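Local structure of type IV secretion system protein VirB11 (Brucella suis, 2GZA) at residues C[43-48]-C[109-114]; C[83-88]-C[104-109]; C[153-158]-C[343-348]; C[199-204]-C[217-222]; C[251-256]-C[275-280]. The protein hydrolyses ATP as a hexameric ATPase of the Brucella type IV secretion system, which may be needed to establish the replication niche in the host. One frame throughout, in Å; residues are numbered along the deposited sequence.

Contact 1: residues C[43-48]-C[109-114]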
# COMPACT_ATOMS: atom_id res chain seq x y z
N VAL C 43 28.60 -4.90 37.59
CA VAL C 43 29.92 -4.29 37.59
C VAL C 43 29.97 -3.25 36.47
O VAL C 43 29.81 -3.58 35.29
CB VAL C 43 31.08 -5.33 37.46
CG1 VAL C 43 32.45 -4.62 37.42
CG2 VAL C 43 31.05 -6.32 38.61
N ASN C 44 30.16 -1.99 36.86
CA ASN C 44 30.21 -0.87 35.91
C ASN C 44 31.63 -0.54 35.48
O ASN C 44 31.85 -0.07 34.37
CB ASN C 44 29.58 0.39 36.51
CG ASN C 44 28.17 0.18 36.98
OD1 ASN C 44 27.47 -0.70 36.48
ND2 ASN C 44 27.74 0.96 37.97
N ARG C 45 32.57 -0.78 36.38
CA ARG C 45 33.97 -0.45 36.17
C ARG C 45 34.83 -1.26 37.12
O ARG C 45 34.32 -1.76 38.13
CB ARG C 45 34.21 1.06 36.34
CG ARG C 45 33.87 1.64 37.71
CD ARG C 45 32.85 2.77 37.59
NE ARG C 45 33.02 3.50 36.33
CZ ARG C 45 32.04 4.09 35.65
NH1 ARG C 45 30.79 4.05 36.07
NH2 ARG C 45 32.33 4.71 34.52
N PRO C 46 36.13 -1.38 36.82
CA PRO C 46 37.07 -2.10 37.68
C PRO C 46 36.98 -1.62 39.11
O PRO C 46 36.93 -0.41 39.35
CB PRO C 46 38.44 -1.69 37.11
CG PRO C 46 38.17 -0.50 36.22
CD PRO C 46 36.82 -0.77 35.66
N GLY C 47 36.94 -2.55 40.06
CA GLY C 47 37.05 -2.23 41.47
C GLY C 47 35.75 -2.11 42.25
O GLY C 47 35.79 -1.96 43.47
N GLU C 48 34.61 -2.17 41.58
CA GLU C 48 33.35 -2.03 42.29
C GLU C 48 32.24 -2.94 41.79
O GLU C 48 32.28 -3.44 40.67
CB GLU C 48 32.88 -0.56 42.34
CG GLU C 48 33.22 0.30 41.13
CD GLU C 48 32.22 1.42 40.92
OE1 GLU C 48 32.48 2.56 41.36
OE2 GLU C 48 31.15 1.16 40.33
N ALA C 109 32.20 -0.09 22.89
CA ALA C 109 30.80 0.24 23.13
C ALA C 109 30.50 0.82 24.52
O ALA C 109 29.42 1.38 24.74
CB ALA C 109 29.91 -0.95 22.83
N CYS C 110 31.43 0.69 25.45
CA CYS C 110 31.32 1.33 26.77
C CYS C 110 32.58 2.14 27.07
O CYS C 110 33.57 2.01 26.38
CB CYS C 110 31.07 0.30 27.87
SG CYS C 110 32.51 -0.70 28.33
N GLU C 111 32.52 2.97 28.11
CA GLU C 111 33.64 3.81 28.54
C GLU C 111 34.95 3.03 28.56
O GLU C 111 35.01 1.92 29.08
CB GLU C 111 33.36 4.36 29.94
CG GLU C 111 34.33 5.43 30.46
CD GLU C 111 34.04 5.87 31.90
OE1 GLU C 111 32.88 5.79 32.35
OE2 GLU C 111 34.98 6.31 32.60
N HIS C 112 36.00 3.63 27.98
CA HIS C 112 37.31 2.99 27.91
C HIS C 112 37.89 2.71 29.29
O HIS C 112 37.70 3.50 30.22
CB HIS C 112 38.29 3.80 27.05
CG HIS C 112 38.74 5.08 27.67
ND1 HIS C 112 38.18 6.30 27.36
CD2 HIS C 112 39.72 5.33 28.58
CE1 HIS C 112 38.78 7.25 28.06
NE2 HIS C 112 39.72 6.69 28.81
N GLY C 113 38.57 1.58 29.41
CA GLY C 113 39.11 1.12 30.67
C GLY C 113 38.04 0.61 31.61
O GLY C 113 38.30 0.42 32.80
N THR C 114 36.82 0.42 31.09
CA THR C 114 35.71 -0.19 31.85
C THR C 114 35.07 -1.34 31.08
O THR C 114 35.11 -1.38 29.86
CB THR C 114 34.57 0.82 32.17
OG1 THR C 114 33.86 1.14 30.97
CG2 THR C 114 35.10 2.10 32.80
O HOH W 1 31.06 1.22 32.20
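Arg-45 and Glu-111 form a salt bridge between two type II beta turns, one (45-48) joining the hairpin strands 40-43 and 48-52, the other (111-114) leading into strand 116-120. The ionic part is a single link, Arg-45 NH2 to Glu-111 OE1 at 2.5 Å. The oxygen sits at the edge of the guanidinium, near its plane, yet the carboxylate itself is turned by 54° from that plane. Glu-111, trans about its first side-chain bond (chi1 -171°), runs straight from there, carrying the acid to an arginine chain that bends at chi2 and chi3 to meet it.

Beside the bridge the contact is van der Waals packing. The methyl CG2 of Thr-114 lies 3.8 Å from Arg-45 CB, and Pro-46 rests its CD on the carbonyl of Gly-113, with CD to O at 3.4 Å. Away from this face, the amide of Asn-44 bonds with Asn-221 and Arg-204, tying the hairpin turn to the loops ahead of strands 222-226 and 205-209.

Water supplies the remaining polar link: one molecule donates to both sides, 2.6 Å from Asn-44 O and 3.1 Å from Thr-114 OG1.

Contact 2: residues C[83-88]-C[104-109]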
# COMPACT_ATOMS: atom_id res chain seq x y z
N GLN C 83 30.67 -18.03 21.26
CA GLN C 83 30.60 -16.74 20.59
C GLN C 83 31.90 -16.00 20.83
O GLN C 83 32.82 -16.54 21.43
CB GLN C 83 29.42 -15.93 21.11
CG GLN C 83 28.08 -16.30 20.49
CD GLN C 83 27.03 -15.25 20.72
OE1 GLN C 83 27.09 -14.15 20.15
NE2 GLN C 83 26.04 -15.58 21.54
N ASP C 84 31.97 -14.76 20.36
CA ASP C 84 33.17 -13.96 20.51
C ASP C 84 32.86 -12.56 21.01
O ASP C 84 32.04 -11.84 20.44
CB ASP C 84 33.97 -13.91 19.19
CG ASP C 84 33.11 -13.47 18.00
OD1 ASP C 84 32.04 -14.08 17.77
OD2 ASP C 84 33.52 -12.52 17.29
N ILE C 85 33.52 -12.21 22.11
CA ILE C 85 33.48 -10.85 22.60
C ILE C 85 34.82 -10.18 22.23
O ILE C 85 35.78 -10.17 23.00
CB ILE C 85 33.17 -10.73 24.12
CG1 ILE C 85 33.05 -9.25 24.51
CG2 ILE C 85 34.21 -11.45 24.97
CD1 ILE C 85 32.01 -8.98 25.58
N SER C 86 34.82 -9.67 21.02
CA SER C 86 35.92 -8.97 20.43
C SER C 86 35.60 -7.49 20.48
O SER C 86 34.53 -7.09 20.95
CB SER C 86 36.15 -9.41 18.98
OG SER C 86 34.96 -9.27 18.21
N ASP C 87 36.52 -6.68 19.98
CA ASP C 87 36.38 -5.25 19.89
C ASP C 87 35.50 -4.86 18.68
O ASP C 87 35.10 -3.71 18.54
CB ASP C 87 37.79 -4.62 19.92
CG ASP C 87 37.96 -3.42 19.04
OD1 ASP C 87 38.77 -3.50 18.08
OD2 ASP C 87 37.30 -2.39 19.30
N SER C 88 35.16 -5.86 17.83
CA SER C 88 34.22 -5.71 16.70
C SER C 88 32.87 -6.39 17.00
O SER C 88 31.93 -6.31 16.21
CB SER C 88 34.85 -6.24 15.40
OG SER C 88 35.45 -7.51 15.61
N ILE C 104 27.04 -8.34 28.94
CA ILE C 104 28.37 -7.76 28.98
C ILE C 104 28.60 -6.82 27.81
O ILE C 104 28.39 -7.17 26.65
CB ILE C 104 29.48 -8.84 29.04
CG1 ILE C 104 29.28 -9.75 30.26
CG2 ILE C 104 30.87 -8.18 29.09
CD1 ILE C 104 30.33 -10.83 30.44
N VAL C 105 29.03 -5.60 28.14
CA VAL C 105 29.45 -4.63 27.15
C VAL C 105 30.92 -4.30 27.39
O VAL C 105 31.32 -4.00 28.51
CB VAL C 105 28.63 -3.33 27.22
CG1 VAL C 105 28.85 -2.48 25.96
CG2 VAL C 105 27.16 -3.63 27.40
N ARG C 106 31.73 -4.36 26.33
CA ARG C 106 33.15 -4.03 26.42
C ARG C 106 33.54 -2.76 25.63
O ARG C 106 32.79 -2.33 24.75
CB ARG C 106 34.04 -5.24 26.11
CG ARG C 106 34.06 -5.69 24.67
CD ARG C 106 35.40 -6.29 24.31
NE ARG C 106 36.33 -5.27 23.81
CZ ARG C 106 37.65 -5.41 23.72
NH1 ARG C 106 38.23 -6.55 24.10
NH2 ARG C 106 38.39 -4.42 23.26
N PRO C 107 34.70 -2.16 25.97
CA PRO C 107 35.34 -0.87 25.66
C PRO C 107 35.18 -0.06 24.36
O PRO C 107 35.37 1.16 24.42
CB PRO C 107 36.80 -1.15 25.91
CG PRO C 107 36.74 -1.95 27.10
CD PRO C 107 35.57 -2.89 26.90
N PRO C 108 34.94 -0.67 23.19
CA PRO C 108 34.51 0.38 22.25
C PRO C 108 33.09 0.85 22.57
O PRO C 108 32.82 2.05 22.56
CB PRO C 108 34.61 -0.28 20.87
CG PRO C 108 34.54 -1.75 21.15
CD PRO C 108 35.04 -2.00 22.56
N ALA C 109 32.20 -0.09 22.89
CA ALA C 109 30.80 0.24 23.13
C ALA C 109 30.50 0.82 24.52
O ALA C 109 29.42 1.38 24.74
CB ALA C 109 29.91 -0.95 22.83
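Ile-85 and Arg-106 pack where the loop after helix 67-81 runs beside the C-terminal end of strand 101-105, next to edge strand 91-95 of the six-stranded antiparallel sheet. The contact is near the surface and rests mainly on packing.

The apolar part belongs to Ile-85. With chi1 at -176°, its CG1 branch points toward the strand, where CD1 comes within 3.8 Å of Ile-104 CG2, the two side chains crossing at about a right angle. The same branch crosses the aliphatic stem of the arginine at a slant, CG1 to Arg-106 CG at 3.7 Å. Behind it, Thr-75 and Ala-78 of helix 67-81 and Leu-92 of strand 91-95 close round Ile-85, so this residue joins helix, loop and sheet.

The second kind of contact is backbone and CB laid over a flat cation. One face of the arginine's guanidinium is covered by Ser-86 and Asp-87; Asp-87 CB is 3.4 Å from Arg-106 NH2. The carboxylate does not take an N-H from it: Asp-87 OD2 is 4.6 Å from Arg-106 NH2 and well out of the guanidinium plane, leaving at most a general attraction of opposite charges.

Last comes the proline ring, which slips in next to Asp-87, its CG facing a carbonyl and a carboxylate oxygen from one side. Pro-108 CG lies 3.3 Å from Asp-87 O and 3.4 Å from Asp-87 OD2.

Contact 3: residues C[153-158]-C[343-348]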
# COMPACT_ATOMS: atom_id res chain seq x y z
N GLN C 153 -1.71 16.60 37.94
CA GLN C 153 -2.41 17.85 38.22
C GLN C 153 -1.49 18.81 38.97
O GLN C 153 -1.63 20.02 38.84
CB GLN C 153 -3.69 17.61 39.03
CG GLN C 153 -4.76 16.74 38.35
CD GLN C 153 -5.59 17.48 37.31
OE1 GLN C 153 -5.28 18.61 36.92
NE2 GLN C 153 -6.67 16.90 36.78
N GLU C 154 -0.57 18.26 39.77
CA GLU C 154 0.48 19.08 40.39
C GLU C 154 1.38 19.69 39.33
O GLU C 154 1.66 20.89 39.37
CB GLU C 154 1.30 18.26 41.39
CG GLU C 154 2.45 19.06 41.98
CD GLU C 154 3.35 18.23 42.86
OE1 GLU C 154 3.00 17.06 43.16
OE2 GLU C 154 4.41 18.75 43.26
N LEU C 155 1.83 18.87 38.39
CA LEU C 155 2.63 19.33 37.26
C LEU C 155 1.89 20.34 36.41
O LEU C 155 2.45 21.37 36.01
CB LEU C 155 3.07 18.16 36.40
CG LEU C 155 4.35 17.46 36.85
CD1 LEU C 155 4.55 16.17 36.10
CD2 LEU C 155 5.53 18.40 36.69
N LEU C 156 0.62 20.05 36.13
CA LEU C 156 -0.21 20.89 35.29
C LEU C 156 -0.45 22.26 35.93
O LEU C 156 -0.51 23.26 35.23
CB LEU C 156 -1.53 20.19 34.98
CG LEU C 156 -2.32 20.52 33.71
CD1 LEU C 156 -1.44 20.74 32.48
CD2 LEU C 156 -3.33 19.42 33.44
N ALA C 157 -0.58 22.28 37.26
CA ALA C 157 -0.72 23.54 37.99
C ALA C 157 0.55 24.39 37.95
O ALA C 157 0.47 25.60 37.75
CB ALA C 157 -1.15 23.28 39.44
N LEU C 158 1.70 23.75 38.12
CA LEU C 158 3.00 24.43 38.05
C LEU C 158 3.23 25.08 36.69
O LEU C 158 3.72 26.20 36.61
CB LEU C 158 4.15 23.48 38.39
CG LEU C 158 4.41 23.19 39.87
CD1 LEU C 158 5.30 21.97 40.02
CD2 LEU C 158 5.03 24.40 40.56
N VAL C 343 7.05 25.12 26.83
CA VAL C 343 7.09 23.82 27.49
C VAL C 343 5.77 23.14 27.15
O VAL C 343 4.70 23.66 27.44
CB VAL C 343 7.24 23.94 29.01
CG1 VAL C 343 7.10 22.58 29.66
CG2 VAL C 343 8.58 24.57 29.37
N TRP C 344 5.86 22.00 26.50
CA TRP C 344 4.69 21.26 26.10
C TRP C 344 4.44 20.14 27.12
O TRP C 344 5.34 19.37 27.43
CB TRP C 344 4.87 20.74 24.68
CG TRP C 344 3.70 19.96 24.16
CD1 TRP C 344 2.68 20.44 23.40
CD2 TRP C 344 3.44 18.57 24.38
NE1 TRP C 344 1.79 19.43 23.13
CE2 TRP C 344 2.23 18.28 23.72
CE3 TRP C 344 4.10 17.55 25.07
CZ2 TRP C 344 1.66 17.00 23.72
CZ3 TRP C 344 3.54 16.27 25.08
CH2 TRP C 344 2.32 16.01 24.41
N TYR C 345 3.22 20.09 27.63
CA TYR C 345 2.79 19.05 28.55
C TYR C 345 1.28 18.89 28.42
O TYR C 345 0.54 19.83 28.69
CB TYR C 345 3.20 19.41 29.98
CG TYR C 345 2.78 18.42 31.04
CD1 TYR C 345 3.18 17.09 30.98
CD2 TYR C 345 2.01 18.82 32.13
CE1 TYR C 345 2.81 16.18 31.98
CE2 TYR C 345 1.63 17.93 33.12
CZ TYR C 345 2.03 16.61 33.04
OH TYR C 345 1.65 15.73 34.02
N ASP C 346 0.83 17.72 28.00
CA ASP C 346 -0.59 17.47 27.80
C ASP C 346 -1.03 16.05 28.21
O ASP C 346 -1.33 15.22 27.35
CB ASP C 346 -0.96 17.76 26.34
CG ASP C 346 -2.46 17.92 26.12
OD1 ASP C 346 -3.24 17.97 27.10
OD2 ASP C 346 -2.86 17.99 24.94
N PRO C 347 -1.08 15.78 29.53
CA PRO C 347 -1.45 14.45 30.04
C PRO C 347 -2.89 14.09 29.70
O PRO C 347 -3.26 12.91 29.69
CB PRO C 347 -1.26 14.58 31.55
CG PRO C 347 -1.36 16.03 31.83
CD PRO C 347 -0.82 16.73 30.62
N ASN C 348 -3.68 15.12 29.43
CA ASN C 348 -5.06 14.98 29.00
C ASN C 348 -5.21 14.33 27.62
O ASN C 348 -6.23 13.70 27.36
CB ASN C 348 -5.76 16.35 29.00
CG ASN C 348 -6.37 16.69 30.36
OD1 ASN C 348 -7.30 16.03 30.82
ND2 ASN C 348 -5.85 17.74 30.99
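Tyr-345 sends its ring straight toward helix 153-160, with CG anti to the backbone N at chi1 179°, while Leu-156, its CG also roughly anti to N (chi1 -154°), brings one methyl, CD1, to the ring and the other, CD2, to Pro-347 and Asn-348. This is helix-on-sheet packing: Tyr-345 lies toward the end of an outer strand, 339-345, of the mixed sheet that also carries strand 178-182, ahead of the P-loop. Strands 324-331 and 339-345 are antiparallel neighbours there.

The phenol end of the ring meets Leu-155. Leu-155 CB lies 3.6 Å from Tyr-345 CE2, and its CD1 is 3.6 Å from Tyr-345 OH; the two side chains cross at about a right angle. Further back along the ring, Leu-156 CD1 is 4.0 Å from Tyr-345 CD2. The backbone N of Leu-156 comes in at the ring edge, near its plane, rather than over a face.

One face of the tyrosine is taken by its own chain: Pro-347 CD lies over the ring centre, 3.6 Å above the plane. That proline begins helix 347-355, with Asp-346 at the N-cap position and its OD2 bonded to Thr-349. Phe-167 of helix 164-173 meets the tyrosine edge-to-face, and the same phenylalanine touches Leu-155, so two helices share the covering of this part of the strand.

The outer margin of the contact belongs to the other methyl of Leu-156. CD2 touches the proline ring at Pro-347 CG, 4.2 Å away, and also meets Asn-348 ND2 at 3.9 Å.

Contact 4: residues C[199-204]-C[217-222]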
# COMPACT_ATOMS: atom_id res chain seq x y z
N ILE C 199 17.87 14.08 38.91
CA ILE C 199 17.68 12.65 39.15
C ILE C 199 18.34 12.29 40.48
O ILE C 199 19.48 12.68 40.73
CB ILE C 199 18.25 11.78 37.99
CG1 ILE C 199 17.70 12.26 36.64
CG2 ILE C 199 17.94 10.29 38.20
CD1 ILE C 199 18.39 11.67 35.43
N PRO C 200 17.61 11.57 41.36
CA PRO C 200 18.17 11.12 42.64
C PRO C 200 19.45 10.33 42.45
O PRO C 200 19.52 9.48 41.57
CB PRO C 200 17.06 10.22 43.21
CG PRO C 200 15.81 10.74 42.59
CD PRO C 200 16.21 11.16 41.20
N PHE C 201 20.46 10.63 43.26
CA PHE C 201 21.82 10.15 43.08
C PHE C 201 21.98 8.64 43.27
O PHE C 201 23.02 8.08 42.94
CB PHE C 201 22.77 10.91 44.00
CG PHE C 201 22.78 12.40 43.77
CD1 PHE C 201 22.96 13.27 44.83
CD2 PHE C 201 22.61 12.93 42.49
CE1 PHE C 201 22.97 14.64 44.63
CE2 PHE C 201 22.62 14.31 42.28
CZ PHE C 201 22.80 15.16 43.35
N ASP C 202 20.95 7.99 43.80
CA ASP C 202 21.00 6.56 44.09
C ASP C 202 20.37 5.69 43.00
O ASP C 202 20.27 4.47 43.14
CB ASP C 202 20.34 6.26 45.45
CG ASP C 202 18.85 6.58 45.47
OD1 ASP C 202 18.38 7.36 44.62
OD2 ASP C 202 18.15 6.04 46.36
N GLN C 203 19.95 6.34 41.91
CA GLN C 203 19.35 5.63 40.79
C GLN C 203 20.40 5.22 39.77
O GLN C 203 21.39 5.92 39.56
CB GLN C 203 18.27 6.49 40.13
CG GLN C 203 17.00 6.64 40.96
CD GLN C 203 15.89 7.37 40.24
OE1 GLN C 203 15.97 7.65 39.05
NE2 GLN C 203 14.83 7.69 40.97
N ARG C 204 20.19 4.07 39.14
CA ARG C 204 21.13 3.56 38.16
C ARG C 204 20.87 4.19 36.79
O ARG C 204 19.76 4.11 36.27
CB ARG C 204 21.05 2.03 38.09
CG ARG C 204 21.95 1.42 37.05
CD ARG C 204 22.09 -0.07 37.24
NE ARG C 204 23.37 -0.54 36.71
CZ ARG C 204 23.50 -1.39 35.70
NH1 ARG C 204 22.42 -1.89 35.10
NH2 ARG C 204 24.70 -1.75 35.30
N PRO C 217 29.07 12.97 37.65
CA PRO C 217 29.94 13.00 38.82
C PRO C 217 29.22 12.59 40.12
O PRO C 217 29.85 12.07 41.04
CB PRO C 217 30.39 14.46 38.90
CG PRO C 217 29.31 15.22 38.20
CD PRO C 217 28.87 14.33 37.09
N ASP C 218 27.92 12.81 40.16
CA ASP C 218 27.12 12.60 41.36
C ASP C 218 26.26 11.34 41.30
O ASP C 218 25.45 11.10 42.19
CB ASP C 218 26.21 13.81 41.61
CG ASP C 218 26.98 15.10 41.80
OD1 ASP C 218 27.96 15.11 42.57
OD2 ASP C 218 26.61 16.11 41.17
N HIS C 219 26.42 10.56 40.24
CA HIS C 219 25.68 9.31 40.11
C HIS C 219 26.64 8.12 40.00
O HIS C 219 26.93 7.67 38.90
CB HIS C 219 24.77 9.36 38.89
CG HIS C 219 23.67 10.37 38.98
ND1 HIS C 219 22.43 10.07 39.50
CD2 HIS C 219 23.61 11.66 38.58
CE1 HIS C 219 21.66 11.14 39.44
NE2 HIS C 219 22.36 12.12 38.89
N PRO C 220 27.11 7.59 41.15
CA PRO C 220 28.14 6.54 41.15
C PRO C 220 27.76 5.30 40.35
O PRO C 220 28.61 4.68 39.72
CB PRO C 220 28.29 6.18 42.64
CG PRO C 220 27.07 6.73 43.31
CD PRO C 220 26.70 7.95 42.52
N ASN C 221 26.48 4.94 40.37
CA ASN C 221 25.99 3.77 39.67
C ASN C 221 25.56 4.13 38.25
O ASN C 221 24.39 4.40 37.99
CB ASN C 221 24.84 3.12 40.46
CG ASN C 221 24.42 1.76 39.92
OD1 ASN C 221 24.90 1.29 38.89
ND2 ASN C 221 23.49 1.12 40.62
N HIS C 222 26.52 4.16 37.32
CA HIS C 222 26.22 4.48 35.93
C HIS C 222 27.10 3.73 34.94
O HIS C 222 28.16 3.21 35.31
CB HIS C 222 26.27 6.00 35.67
CG HIS C 222 27.66 6.57 35.66
ND1 HIS C 222 28.25 7.11 36.78
CD2 HIS C 222 28.57 6.69 34.66
CE1 HIS C 222 29.46 7.53 36.47
NE2 HIS C 222 29.68 7.28 35.19
O HOH W 2 24.03 6.32 41.09
O HOH W 3 22.40 3.04 42.38
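His-219 is wedged against the loop 199-204, where 200-203 forms a type I beta turn with Gln-203 N bonded to Pro-200 O, and the packing there is close on several sides. The edge of Phe-201 points at the imidazole face in a T-shaped pair, centroids 5.2 Å apart and planes at 80°. At the imidazole's own edge stand the carbonyls of Ile-199 and Pro-200, with Ile-199 O 3.0 Å from His-219 CE1; NE2 turns instead to a weak bond with Met-196 O. Phe-201 is also covered on one face: Asp-218 CB makes a CH-pi contact 3.9 Å from the ring centroid, while the acid's OD2 is engaged by Gln-197.

A second tight point lies at the other end. Arg-204, extended from CG to NE, slants across the amide of Asn-221, the planes 47° apart, and gives its NE hydrogen to OD1 at 3.2 Å, a bent bond (140°) that lies in the guanidinium plane but is tilted from the carbonyl plane. Asn-44 ND2 bonds to the same OD1, so the oxygen has two donors.

Between these ends the backbones stand further apart and water fills in. One molecule donates to Phe-201 O and Gln-203 O and accepts from Asn-221 N at 2.9 Å; another links Asp-202 O to Asn-221 ND2.

The two loops lead into the parallel neighbours 205-209 and 222-226. Leu-205 of the first strand touches Ile-199 and His-219, while Phe-50 and Trp-57, from strands 48-52 and 57-61 of the antiparallel sheet, lean on Asn-221.

Contact 5: residues C[251-256]-C[275-280]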
# COMPACT_ATOMS: atom_id res chain seq x y z
N MET C 251 20.27 -4.58 31.02
CA MET C 251 21.07 -4.06 32.14
C MET C 251 19.97 -3.69 33.11
O MET C 251 18.89 -4.01 32.87
CB MET C 251 21.95 -2.91 31.69
CG MET C 251 23.02 -3.39 30.72
SD MET C 251 23.64 -2.14 29.60
CE MET C 251 23.98 -3.16 28.20
N LYS C 252 20.12 -3.06 34.22
CA LYS C 252 18.90 -2.91 35.00
C LYS C 252 18.83 -1.45 35.33
O LYS C 252 18.97 -1.09 36.49
CB LYS C 252 18.94 -3.82 36.24
CG LYS C 252 17.77 -3.69 37.23
CD LYS C 252 16.70 -4.76 37.04
CE LYS C 252 15.64 -4.62 38.13
NZ LYS C 252 14.76 -5.81 38.24
N PRO C 253 18.65 -0.59 34.31
CA PRO C 253 18.79 0.82 34.61
C PRO C 253 17.52 1.34 35.26
O PRO C 253 16.46 0.74 35.10
CB PRO C 253 19.01 1.46 33.24
CG PRO C 253 18.29 0.57 32.29
CD PRO C 253 18.30 -0.82 32.90
N THR C 254 17.64 2.43 36.00
CA THR C 254 16.48 3.14 36.47
C THR C 254 16.01 4.06 35.33
O THR C 254 14.83 4.06 34.99
CB THR C 254 16.76 3.93 37.75
OG1 THR C 254 17.61 3.17 38.62
CG2 THR C 254 15.46 4.24 38.47
N ARG C 255 16.93 4.82 34.74
CA ARG C 255 16.62 5.56 33.52
C ARG C 255 17.69 5.44 32.44
O ARG C 255 18.87 5.19 32.74
CB ARG C 255 16.27 7.04 33.76
CG ARG C 255 16.80 7.67 35.04
CD ARG C 255 15.65 7.99 36.00
NE ARG C 255 14.90 9.15 35.53
CZ ARG C 255 14.16 9.94 36.30
NH1 ARG C 255 14.05 9.72 37.59
NH2 ARG C 255 13.53 10.97 35.75
N ILE C 256 17.25 5.60 31.20
CA ILE C 256 18.12 5.57 30.04
C ILE C 256 18.22 6.97 29.48
O ILE C 256 17.21 7.63 29.26
CB ILE C 256 17.58 4.59 28.97
CG1 ILE C 256 17.53 3.17 29.55
CG2 ILE C 256 18.45 4.61 27.74
CD1 ILE C 256 16.44 2.29 28.99
N SER C 275 7.72 0.01 27.20
CA SER C 275 7.94 -1.23 27.96
C SER C 275 8.11 -1.01 29.45
O SER C 275 8.21 -1.96 30.23
CB SER C 275 9.09 -2.02 27.36
OG SER C 275 8.80 -2.26 26.01
N GLY C 276 8.13 0.25 29.85
CA GLY C 276 8.12 0.61 31.25
C GLY C 276 9.44 1.12 31.74
O GLY C 276 9.82 0.83 32.88
N HIS C 277 10.17 1.85 30.90
CA HIS C 277 11.38 2.51 31.38
C HIS C 277 11.13 4.00 31.47
O HIS C 277 11.37 4.75 30.53
CB HIS C 277 12.56 2.21 30.47
CG HIS C 277 13.28 0.96 30.84
ND1 HIS C 277 12.97 -0.26 30.29
CD2 HIS C 277 14.27 0.74 31.73
CE1 HIS C 277 13.76 -1.18 30.81
NE2 HIS C 277 14.56 -0.60 31.69
N GLY C 278 10.62 4.43 32.62
CA GLY C 278 10.25 5.82 32.82
C GLY C 278 11.44 6.73 33.08
O GLY C 278 12.56 6.26 33.25
N GLY C 279 11.20 8.04 33.06
CA GLY C 279 12.20 9.01 33.46
C GLY C 279 13.32 9.30 32.49
O GLY C 279 14.32 9.90 32.87
N SER C 280 13.15 8.87 31.25
CA SER C 280 14.11 9.15 30.19
C SER C 280 14.17 10.63 29.84
O SER C 280 13.16 11.33 29.85
CB SER C 280 13.76 8.37 28.92
OG SER C 280 14.01 6.99 29.07
O HOH W 4 13.97 5.27 31.29
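Gly-279 O is held by two nitrogens of Arg-255. NE donates at 2.8 Å with an angle of 157°, and NH2 adds a longer bond of 3.2 Å on a lone pair in the carbonyl plane, so the guanidinium grips the oxygen side-on. NH2 also bonds to Val-172 O and NH1 to Gln-203 OE1, which fixes the group's rotation. Gly-279 has positive phi, and with no side chain its CA packs close to NE and NH2 of Arg-255.

A water completes the polar link. It accepts from Ile-256 N, donates to Gly-278 O at 2.6 Å and lies 2.8 Å from Ser-280 OG.

The packing side is centred on the His-277 ring. Ile-256 CD1 sits over one face of its imidazole in a CH-pi contact, 4.1 Å from the centroid, and Pro-253 packs its CD 3.9 Å from His-277 NE2.

The glycine-rich 275-280 loop resembles the start of the His box of secretion ATPases, and strand 255-258 probably carries the Walker B motif, as in relatives. The loop links helix 265-274, whose Val-272 touches both Ile-256 and His-277, to strand 281-285; strand 255-258 lies parallel to 205-209, and His-277 packs on Thr-184 of a neighbouring subunit.

Overall arrangement
Contacts 1, 2, 4 and 5 form a connected run, while contact 3 stands apart. Contact 2 is nested within the loop closed by contact 1, shares Ala-109 with it, and has its centre 12 Å away. The 43-48 turn meets contact 4 through Asn-44, and contact 4 meets contact 5, centres 13 Å apart, where Arg-204 O receives Thr-254 N at 2.7 Å. Contact 2 also touches contact 5, Val-105 CG2 to Met-251 CE. Contact 3 lies 39 Å from contact 1, centre to centre, beyond the chain's centre. Thr-184 and Gly-185, in the predicted ATP site of a neighbouring subunit, meet contact 5 at His-277 by packing and at Lys-252 by a weak hydrogen bond.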